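Local coordinates for fiber protein (Human adenovirus 14, PDB 3F0Y) that forms the trimeric receptor-binding knob at the tip of the viral fiber and probably attaches the virus to host cells, with CD46 as a candidate receptor, at residues Tyr71-Ser84 against Asp168-Gly182. Residues are numbered along the deposited sequence; the frame is centred on the assembly and turned at random. Where two conformers were deposited one is given.
Sequences YRNINFTAELFFDS and DTSYCIRITWSWNTG
The carbonyl oxygen of F82 is gripped by two successive amides of the facing segment, S170 N at 2.8 Å and Y171 N at 3.1 Å from F82 O. Two residues, S170 and Y171, are set against one, F82, which makes a classic beta bulge where strand 171-180 begins. Beyond it the strands run antiparallel in unbroken register to N73 and N180. One face of the ribbon is polar at its middle: the hydroxyls T77 OG1 and T176 OG1 share a hydrogen bond of 2.7 Å. Next to them R174, extended as far as NE, forms a salt bridge from R174 NE to E79 OE2 (3.1 Å). The carboxylate oxygen lies near the guanidinium plane but is itself approached from above the carboxylate plane, and a water links it to R174 NH2. That same NH2 sits at the rim of the F81 ring, 3.3 Å from F81 CE2, the guanidinium standing 77° from the plane of the ring, while C172 SG meets the edge of the ring too; R174 NH1 is held by the carbonyl of R163. In the fiber knob's antiparallel beta-sandwich, 73-82 is an outermost strand of its sheet within the chain, and 171-180 joins it to strand 151-160. The other face turns inward, where L80 and W177 pack on L41 of the second sheet. Here W177 CB lies over the F76 ring, a CH-pi contact, and the F76 ring and the five-membered ring of W177 lie nearly in parallel planes but are displaced so far that they scarcely overlap. I74 CB likewise sits over the six-membered ring of W179, 3.7 Å from its centroid. The chi1 of 65° places the indole of W179 between its backbone N and carbonyl carbon, leaning across the neighbouring strand, and W179 NE1 donates an almost straight bond (165°) to Y71 O, 2.9 Å away in the ring plane.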
ATOM      1  N   TYR A  71       9.575 -26.708  -2.098  1.00 20.27           N
ATOM      2  CA  TYR A  71       9.319 -26.912  -3.526  1.00 20.39           C
ATOM      3  C   TYR A  71       9.584 -25.640  -4.339  1.00 20.50           C
ATOM      4  O   TYR A  71       9.380 -24.535  -3.843  1.00 20.44           O
ATOM      5  CB  TYR A  71       7.882 -27.396  -3.728  1.00 20.31           C
ATOM      6  CG  TYR A  71       7.614 -28.744  -3.091  1.00 20.22           C
ATOM      7  CD1 TYR A  71       7.276 -28.840  -1.748  1.00 20.24           C
ATOM      8  CD2 TYR A  71       7.709 -29.921  -3.829  1.00 20.20           C
ATOM      9  CE1 TYR A  71       7.037 -30.069  -1.150  1.00 20.21           C
ATOM     10  CE2 TYR A  71       7.468 -31.160  -3.242  1.00 20.31           C
ATOM     11  CZ  TYR A  71       7.133 -31.226  -1.901  1.00 20.44           C
ATOM     12  OH  TYR A  71       6.893 -32.445  -1.308  1.00 20.00           O
ATOM     13  N   ARG A  72      10.045 -25.815  -5.580  1.00 20.61           N
ATOM     14  CA  ARG A  72      10.394 -24.696  -6.461  0.50 20.65           C
ATOM     15  C   ARG A  72       9.177 -24.075  -7.147  1.00 20.67           C
ATOM     16  O   ARG A  72       9.187 -22.893  -7.486  1.00 20.71           O
ATOM     17  CB  ARG A  72      11.392 -25.151  -7.531  0.50 20.68           C
ATOM     18  CG  ARG A  72      12.821 -25.289  -7.029  0.50 20.74           C
ATOM     19  CD  ARG A  72      13.693 -26.115  -7.972  0.50 20.80           C
ATOM     20  NE  ARG A  72      13.742 -25.579  -9.335  0.50 20.83           N
ATOM     21  CZ  ARG A  72      14.591 -25.983 -10.279  0.50 20.90           C
ATOM     22  NH1 ARG A  72      15.483 -26.939 -10.034  0.50 21.09           N
ATOM     23  NH2 ARG A  72      14.548 -25.428 -11.484  0.50 20.92           N
ATOM     24  N   ASN A  73       8.145 -24.883  -7.365  1.00 20.64           N
ATOM     25  CA  ASN A  73       6.933 -24.447  -8.054  1.00 20.72           C
ATOM     26  C   ASN A  73       5.723 -24.737  -7.179  1.00 20.58           C
ATOM     27  O   ASN A  73       5.334 -25.894  -7.006  1.00 20.74           O
ATOM     28  CB  ASN A  73       6.788 -25.150  -9.408  1.00 20.93           C
ATOM     29  CG  ASN A  73       8.054 -25.088 -10.237  1.00 21.67           C
ATOM     30  OD1 ASN A  73       8.780 -26.076 -10.368  1.00 23.14           O
ATOM     31  ND2 ASN A  73       8.337 -23.918 -10.790  1.00 22.96           N
ATOM     32  N   ILE A  74       5.143 -23.680  -6.620  1.00 20.28           N
ATOM     33  CA  ILE A  74       4.004 -23.808  -5.721  1.00 20.14           C
ATOM     34  C   ILE A  74       2.963 -22.753  -6.045  1.00 20.01           C
ATOM     35  O   ILE A  74       3.300 -21.628  -6.415  1.00 19.80           O
ATOM     36  CB  ILE A  74       4.435 -23.632  -4.247  1.00 20.14           C
ATOM     37  CG1 ILE A  74       5.260 -24.830  -3.772  1.00 19.89           C
ATOM     38  CG2 ILE A  74       3.222 -23.453  -3.336  1.00 20.08           C
ATOM     39  CD1 ILE A  74       4.469 -26.117  -3.653  1.00 19.79           C
ATOM     40  N   ASN A  75       1.698 -23.138  -5.924  1.00 19.93           N
ATOM     41  CA  ASN A  75       0.610 -22.179  -5.858  1.00 19.97           C
ATOM     42  C   ASN A  75      -0.478 -22.690  -4.921  1.00 19.80           C
ATOM     43  O   ASN A  75      -0.750 -23.895  -4.863  1.00 19.85           O
ATOM     44  CB  ASN A  75       0.041 -21.874  -7.248  1.00 20.19           C
ATOM     45  CG  ASN A  75      -0.694 -23.049  -7.853  1.00 21.20           C
ATOM     46  OD1 ASN A  75      -1.925 -23.064  -7.900  1.00 23.29           O
ATOM     47  ND2 ASN A  75       0.053 -24.047  -8.311  1.00 22.34           N
ATOM     48  N   PHE A  76      -1.071 -21.776  -4.162  1.00 19.50           N
ATOM     49  CA  PHE A  76      -2.219 -22.103  -3.332  1.00 19.41           C
ATOM     50  C   PHE A  76      -3.126 -20.887  -3.215  1.00 19.44           C
ATOM     51  O   PHE A  76      -2.652 -19.749  -3.170  1.00 19.31           O
ATOM     52  CB  PHE A  76      -1.788 -22.624  -1.956  1.00 19.01           C
ATOM     53  CG  PHE A  76      -0.849 -21.713  -1.212  1.00 18.70           C
ATOM     54  CD1 PHE A  76       0.524 -21.875  -1.313  1.00 18.46           C
ATOM     55  CD2 PHE A  76      -1.341 -20.712  -0.384  1.00 18.44           C
ATOM     56  CE1 PHE A  76       1.393 -21.044  -0.619  1.00 18.66           C
ATOM     57  CE2 PHE A  76      -0.479 -19.877   0.313  1.00 18.24           C
ATOM     58  CZ  PHE A  76       0.890 -20.046   0.196  1.00 18.32           C
ATOM     59  N   THR A  77      -4.429 -21.143  -3.186  1.00 19.63           N
ATOM     60  CA  THR A  77      -5.427 -20.088  -3.259  1.00 19.81           C
ATOM     61  C   THR A  77      -6.370 -20.135  -2.066  1.00 20.05           C
ATOM     62  O   THR A  77      -6.876 -21.198  -1.708  1.00 19.92           O
ATOM     63  CB  THR A  77      -6.252 -20.204  -4.553  1.00 19.83           C
ATOM     64  OG1 THR A  77      -5.377 -20.107  -5.682  1.00 20.10           O
ATOM     65  CG2 THR A  77      -7.304 -19.100  -4.632  1.00 19.59           C
ATOM     66  N   ALA A  78      -6.578 -18.976  -1.447  1.00 20.17           N
ATOM     67  CA  ALA A  78      -7.617 -18.802  -0.444  1.00 20.35           C
ATOM     68  C   ALA A  78      -8.839 -18.251  -1.164  1.00 20.46           C
ATOM     69  O   ALA A  78      -8.833 -17.104  -1.609  1.00 20.65           O
ATOM     70  CB  ALA A  78      -7.156 -17.847   0.641  1.00 20.27           C
ATOM     71  N   GLU A  79      -9.867 -19.084  -1.304  1.00 20.70           N
ATOM     72  CA  GLU A  79     -11.118 -18.688  -1.937  1.00 20.89           C
ATOM     73  C   GLU A  79     -12.123 -18.314  -0.857  1.00 20.90           C
ATOM     74  O   GLU A  79     -12.474 -19.143  -0.019  1.00 20.71           O
ATOM     75  CB  GLU A  79     -11.683 -19.833  -2.775  1.00 21.02           C
ATOM     76  CG  GLU A  79     -10.849 -20.198  -3.990  1.00 21.51           C
ATOM     77  CD  GLU A  79     -11.547 -21.209  -4.876  1.00 21.65           C
ATOM     78  OE1 GLU A  79     -12.010 -22.242  -4.349  1.00 23.33           O
ATOM     79  OE2 GLU A  79     -11.637 -20.973  -6.100  1.00 23.53           O
ATOM     80  N   LEU A  80     -12.578 -17.064  -0.881  1.00 20.90           N
ATOM     81  CA  LEU A  80     -13.526 -16.564   0.108  1.00 20.97           C
ATOM     82  C   LEU A  80     -14.829 -16.201  -0.590  1.00 20.95           C
ATOM     83  O   LEU A  80     -14.865 -15.291  -1.415  1.00 20.89           O
ATOM     84  CB  LEU A  80     -12.953 -15.345   0.836  1.00 20.94           C
ATOM     85  CG  LEU A  80     -11.533 -15.491   1.392  1.00 20.97           C
ATOM     86  CD1 LEU A  80     -11.108 -14.203   2.073  1.00 20.92           C
ATOM     87  CD2 LEU A  80     -11.427 -16.670   2.353  1.00 20.88           C
ATOM     88  N   PHE A  81     -15.889 -16.932  -0.259  1.00 21.07           N
ATOM     89  CA  PHE A  81     -17.208 -16.713  -0.838  1.00 21.12           C
ATOM     90  C   PHE A  81     -18.143 -16.147   0.220  1.00 21.21           C
ATOM     91  O   PHE A  81     -18.146 -16.603   1.364  1.00 21.14           O
ATOM     92  CB  PHE A  81     -17.764 -18.022  -1.395  1.00 21.20           C
ATOM     93  CG  PHE A  81     -16.897 -18.638  -2.458  1.00 21.15           C
ATOM     94  CD1 PHE A  81     -16.103 -19.741  -2.177  1.00 21.14           C
ATOM     95  CD2 PHE A  81     -16.855 -18.096  -3.732  1.00 21.33           C
ATOM     96  CE1 PHE A  81     -15.295 -20.301  -3.156  1.00 21.21           C
ATOM     97  CE2 PHE A  81     -16.052 -18.650  -4.715  1.00 21.36           C
ATOM     98  CZ  PHE A  81     -15.269 -19.755  -4.428  1.00 21.25           C
ATOM     99  N   PHE A  82     -18.928 -15.149  -0.175  1.00 21.39           N
ATOM    100  CA  PHE A  82     -19.838 -14.462   0.735  1.00 21.49           C
ATOM    101  C   PHE A  82     -21.240 -14.414   0.137  1.00 21.70           C
ATOM    102  O   PHE A  82     -21.402 -14.286  -1.078  1.00 21.72           O
ATOM    103  CB  PHE A  82     -19.347 -13.038   1.004  1.00 21.38           C
ATOM    104  CG  PHE A  82     -17.929 -12.964   1.503  1.00 21.22           C
ATOM    105  CD1 PHE A  82     -16.864 -12.961   0.611  1.00 21.28           C
ATOM    106  CD2 PHE A  82     -17.660 -12.881   2.863  1.00 21.19           C
ATOM    107  CE1 PHE A  82     -15.552 -12.888   1.068  1.00 21.06           C
ATOM    108  CE2 PHE A  82     -16.349 -12.807   3.327  1.00 21.13           C
ATOM    109  CZ  PHE A  82     -15.297 -12.812   2.429  1.00 21.10           C
ATOM    110  N   ASP A  83     -22.249 -14.512   0.999  1.00 22.00           N
ATOM    111  CA  ASP A  83     -23.644 -14.433   0.558  1.00 22.24           C
ATOM    112  C   ASP A  83     -24.066 -12.977   0.342  1.00 22.41           C
ATOM    113  O   ASP A  83     -23.273 -12.057   0.557  1.00 22.30           O
ATOM    114  CB  ASP A  83     -24.578 -15.156   1.546  1.00 22.38           C
ATOM    115  CG  ASP A  83     -24.555 -14.558   2.946  1.00 22.75           C
ATOM    116  OD1 ASP A  83     -24.244 -13.357   3.102  1.00 23.03           O
ATOM    117  OD2 ASP A  83     -24.865 -15.302   3.899  1.00 23.64           O
ATOM    118  N   SER A  84     -25.318 -12.778  -0.073  1.00 22.60           N
ATOM    119  CA  SER A  84     -25.844 -11.445  -0.383  1.00 22.70           C
ATOM    120  C   SER A  84     -25.814 -10.457   0.791  1.00 22.74           C
ATOM    121  O   SER A  84     -25.891  -9.247   0.578  1.00 22.68           O
ATOM    122  CB  SER A  84     -27.276 -11.556  -0.922  1.00 22.82           C
ATOM    123  OG  SER A  84     -28.138 -12.136   0.041  1.00 23.16           O
ATOM    124  N   ASP A 168     -26.026 -18.780  -4.199  1.00 23.57           N
ATOM    125  CA  ASP A 168     -25.987 -17.886  -3.040  1.00 23.33           C
ATOM    126  C   ASP A 168     -24.642 -17.178  -2.843  1.00 22.99           C
ATOM    127  O   ASP A 168     -24.466 -16.468  -1.858  1.00 23.07           O
ATOM    128  CB  ASP A 168     -26.365 -18.649  -1.762  1.00 23.47           C
ATOM    129  CG  ASP A 168     -25.398 -19.772  -1.441  1.00 23.83           C
ATOM    130  OD1 ASP A 168     -24.650 -20.191  -2.350  1.00 24.44           O
ATOM    131  OD2 ASP A 168     -25.388 -20.238  -0.282  1.00 24.47           O
ATOM    132  N   THR A 169     -23.701 -17.373  -3.767  1.00 22.54           N
ATOM    133  CA  THR A 169     -22.404 -16.698  -3.703  1.00 22.12           C
ATOM    134  C   THR A 169     -22.489 -15.344  -4.406  1.00 21.63           C
ATOM    135  O   THR A 169     -22.384 -15.262  -5.632  1.00 21.74           O
ATOM    136  CB  THR A 169     -21.289 -17.551  -4.338  1.00 22.21           C
ATOM    137  OG1 THR A 169     -21.179 -18.796  -3.635  1.00 22.50           O
ATOM    138  CG2 THR A 169     -19.957 -16.821  -4.270  1.00 22.51           C
ATOM    139  N   SER A 170     -22.680 -14.287  -3.619  1.00 20.89           N
ATOM    140  CA  SER A 170     -22.865 -12.936  -4.153  1.00 20.39           C
ATOM    141  C   SER A 170     -21.556 -12.157  -4.283  1.00 19.87           C
ATOM    142  O   SER A 170     -21.472 -11.225  -5.082  1.00 19.67           O
ATOM    143  CB  SER A 170     -23.836 -12.150  -3.269  1.00 20.47           C
ATOM    144  OG  SER A 170     -25.092 -12.800  -3.191  1.00 20.52           O
ATOM    145  N   TYR A 171     -20.553 -12.517  -3.481  1.00 19.30           N
ATOM    146  CA  TYR A 171     -19.243 -11.863  -3.528  1.00 18.98           C
ATOM    147  C   TYR A 171     -18.119 -12.877  -3.380  1.00 18.63           C
ATOM    148  O   TYR A 171     -18.267 -13.876  -2.671  1.00 18.35           O
ATOM    149  CB  TYR A 171     -19.129 -10.803  -2.430  1.00 18.76           C
ATOM    150  CG  TYR A 171     -20.287  -9.836  -2.415  1.00 18.69           C
ATOM    151  CD1 TYR A 171     -21.367 -10.027  -1.556  1.00 18.49           C
ATOM    152  CD2 TYR A 171     -20.317  -8.746  -3.277  1.00 18.50           C
ATOM    153  CE1 TYR A 171     -22.438  -9.148  -1.546  1.00 18.52           C
ATOM    154  CE2 TYR A 171     -21.384  -7.862  -3.276  1.00 18.69           C
ATOM    155  CZ  TYR A 171     -22.441  -8.068  -2.411  1.00 18.66           C
ATOM    156  OH  TYR A 171     -23.497  -7.191  -2.413  1.00 18.85           O
ATOM    157  N   CYS A 172     -16.998 -12.615  -4.053  1.00 18.64           N
ATOM    158  CA  CYS A 172     -15.843 -13.509  -4.015  1.00 18.65           C
ATOM    159  C   CYS A 172     -14.535 -12.742  -3.866  1.00 18.35           C
ATOM    160  O   CYS A 172     -14.345 -11.686  -4.478  1.00 18.07           O
ATOM    161  CB  CYS A 172     -15.767 -14.352  -5.293  1.00 18.74           C
ATOM    162  SG  CYS A 172     -17.312 -15.109  -5.788  1.00 20.59           S
ATOM    163  N   ILE A 173     -13.642 -13.286  -3.045  1.00 18.11           N
ATOM    164  CA  ILE A 173     -12.256 -12.852  -2.986  1.00 17.98           C
ATOM    165  C   ILE A 173     -11.398 -14.108  -3.083  1.00 17.76           C
ATOM    166  O   ILE A 173     -11.446 -14.966  -2.206  1.00 17.59           O
ATOM    167  CB  ILE A 173     -11.933 -12.110  -1.671  1.00 17.95           C
ATOM    168  CG1 ILE A 173     -12.856 -10.901  -1.484  1.00 17.99           C
ATOM    169  CG2 ILE A 173     -10.478 -11.662  -1.661  1.00 18.06           C
ATOM    170  CD1 ILE A 173     -12.661 -10.192  -0.157  1.00 18.01           C
ATOM    171  N   ARG A 174     -10.640 -14.221  -4.169  1.00 17.68           N
ATOM    172  CA  ARG A 174      -9.739 -15.349  -4.376  1.00 17.70           C
ATOM    173  C   ARG A 174      -8.309 -14.834  -4.362  1.00 17.48           C
ATOM    174  O   ARG A 174      -7.919 -14.064  -5.234  1.00 17.46           O
ATOM    175  CB  ARG A 174     -10.033 -16.031  -5.708  1.00 17.78           C
ATOM    176  CG  ARG A 174     -11.400 -16.689  -5.794  1.00 17.92           C
ATOM    177  CD  ARG A 174     -11.513 -17.496  -7.073  1.00 18.27           C
ATOM    178  NE  ARG A 174     -12.757 -18.262  -7.171  1.00 18.48           N
ATOM    179  CZ  ARG A 174     -13.872 -17.847  -7.770  1.00 19.11           C
ATOM    180  NH1 ARG A 174     -13.949 -16.641  -8.327  1.00 19.61           N
ATOM    181  NH2 ARG A 174     -14.927 -18.651  -7.806  1.00 19.25           N
ATOM    182  N   ILE A 175      -7.539 -15.258  -3.363  1.00 17.33           N
ATOM    183  CA  ILE A 175      -6.164 -14.804  -3.186  1.00 17.21           C
ATOM    184  C   ILE A 175      -5.222 -15.968  -3.462  1.00 17.08           C
ATOM    185  O   ILE A 175      -5.245 -16.966  -2.747  1.00 16.99           O
ATOM    186  CB  ILE A 175      -5.918 -14.289  -1.752  1.00 17.17           C
ATOM    187  CG1 ILE A 175      -7.014 -13.304  -1.331  1.00 17.21           C
ATOM    188  CG2 ILE A 175      -4.553 -13.628  -1.654  1.00 17.20           C
ATOM    189  CD1 ILE A 175      -6.955 -12.924   0.135  1.00 17.22           C
ATOM    190  N   THR A 176      -4.400 -15.830  -4.501  1.00 16.98           N
ATOM    191  CA  THR A 176      -3.483 -16.887  -4.919  1.00 17.05           C
ATOM    192  C   THR A 176      -2.039 -16.490  -4.652  1.00 17.07           C
ATOM    193  O   THR A 176      -1.550 -15.505  -5.202  1.00 16.88           O
ATOM    194  CB  THR A 176      -3.629 -17.194  -6.422  1.00 16.93           C
ATOM    195  OG1 THR A 176      -4.958 -17.651  -6.692  1.00 16.70           O
ATOM    196  CG2 THR A 176      -2.628 -18.267  -6.860  1.00 16.97           C
ATOM    197  N   TRP A 177      -1.372 -17.263  -3.798  1.00 17.25           N
ATOM    198  CA  TRP A 177       0.062 -17.135  -3.575  1.00 17.51           C
ATOM    199  C   TRP A 177       0.758 -18.128  -4.485  1.00 17.85           C
ATOM    200  O   TRP A 177       0.326 -19.277  -4.594  1.00 17.67           O
ATOM    201  CB  TRP A 177       0.424 -17.469  -2.129  1.00 17.39           C
ATOM    202  CG  TRP A 177      -0.010 -16.454  -1.127  1.00 17.09           C
ATOM    203  CD1 TRP A 177       0.739 -15.436  -0.622  1.00 17.09           C
ATOM    204  CD2 TRP A 177      -1.288 -16.370  -0.488  1.00 16.94           C
ATOM    205  NE1 TRP A 177       0.005 -14.715   0.287  1.00 17.06           N
ATOM    206  CE2 TRP A 177      -1.243 -15.268   0.390  1.00 16.99           C
ATOM    207  CE3 TRP A 177      -2.468 -17.119  -0.572  1.00 17.04           C
ATOM    208  CZ2 TRP A 177      -2.334 -14.892   1.177  1.00 17.13           C
ATOM    209  CZ3 TRP A 177      -3.552 -16.746   0.211  1.00 17.11           C
ATOM    210  CH2 TRP A 177      -3.477 -15.643   1.075  1.00 17.14           C
ATOM    211  N   SER A 178       1.834 -17.695  -5.133  1.00 18.23           N
ATOM    212  CA  SER A 178       2.579 -18.578  -6.018  1.00 18.74           C
ATOM    213  C   SER A 178       4.038 -18.176  -6.153  1.00 19.11           C
ATOM    214  O   SER A 178       4.410 -17.019  -5.946  1.00 18.75           O
ATOM    215  CB  SER A 178       1.931 -18.617  -7.406  1.00 18.72           C
ATOM    216  OG  SER A 178       2.060 -17.370  -8.067  1.00 18.97           O
ATOM    217  N   TRP A 179       4.867 -19.154  -6.497  1.00 19.74           N
ATOM    218  CA  TRP A 179       6.224 -18.869  -6.926  1.00 20.44           C
ATOM    219  C   TRP A 179       6.728 -19.944  -7.880  1.00 20.87           C
ATOM    220  O   TRP A 179       6.280 -21.090  -7.836  1.00 20.75           O
ATOM    221  CB  TRP A 179       7.164 -18.700  -5.731  1.00 20.33           C
ATOM    222  CG  TRP A 179       7.369 -19.928  -4.909  1.00 20.38           C
ATOM    223  CD1 TRP A 179       8.271 -20.922  -5.138  1.00 20.44           C
ATOM    224  CD2 TRP A 179       6.685 -20.276  -3.700  1.00 20.32           C
ATOM    225  NE1 TRP A 179       8.182 -21.877  -4.158  1.00 20.38           N
ATOM    226  CE2 TRP A 179       7.218 -21.506  -3.259  1.00 20.42           C
ATOM    227  CE3 TRP A 179       5.670 -19.672  -2.949  1.00 20.20           C
ATOM    228  CZ2 TRP A 179       6.767 -22.147  -2.101  1.00 20.52           C
ATOM    229  CZ3 TRP A 179       5.222 -20.309  -1.797  1.00 20.40           C
ATOM    230  CH2 TRP A 179       5.772 -21.533  -1.386  1.00 20.39           C
ATOM    231  N   ASN A 180       7.641 -19.527  -8.752  1.00 21.50           N
ATOM    232  CA  ASN A 180       8.268 -20.398  -9.737  0.50 21.72           C
ATOM    233  C   ASN A 180       9.735 -19.987  -9.870  1.00 21.98           C
ATOM    234  O   ASN A 180      10.057 -19.053 -10.604  1.00 22.23           O
ATOM    235  CB  ASN A 180       7.529 -20.270 -11.078  0.50 21.82           C
ATOM    236  CG  ASN A 180       8.094 -21.176 -12.165  0.50 21.79           C
ATOM    237  OD1 ASN A 180       9.091 -21.870 -11.968  0.50 22.42           O
ATOM    238  ND2 ASN A 180       7.447 -21.169 -13.326  0.50 21.90           N
ATOM    239  N   THR A 181      10.611 -20.680  -9.143  1.00 22.35           N
ATOM    240  CA  THR A 181      12.016 -20.295  -9.029  1.00 22.60           C
ATOM    241  C   THR A 181      12.968 -21.450  -9.316  1.00 22.92           C
ATOM    242  O   THR A 181      12.545 -22.595  -9.463  1.00 23.02           O
ATOM    243  CB  THR A 181      12.305 -19.765  -7.609  1.00 22.75           C
ATOM    244  OG1 THR A 181      11.911 -20.747  -6.640  1.00 23.23           O
ATOM    245  CG2 THR A 181      11.535 -18.475  -7.356  1.00 22.95           C
ATOM    246  N   GLY A 182      14.257 -21.132  -9.400  1.00 23.25           N
ATOM    247  CA  GLY A 182      15.301 -22.131  -9.615  1.00 23.53           C
ATOM    248  C   GLY A 182      15.728 -22.823  -8.333  1.00 23.81           C
ATOM    249  O   GLY A 182      16.258 -23.933  -8.369  1.00 23.90           O
TER
HETATM  250  O   HOH W   1     -13.832 -21.726  -7.393  1.00 39.16           O
HETATM  251  O   HOH W   2     -25.829  -8.285  -2.135  1.00 28.05           O
HETATM  252  O   HOH W   3     -26.785 -15.007  -1.171  1.00 29.03           O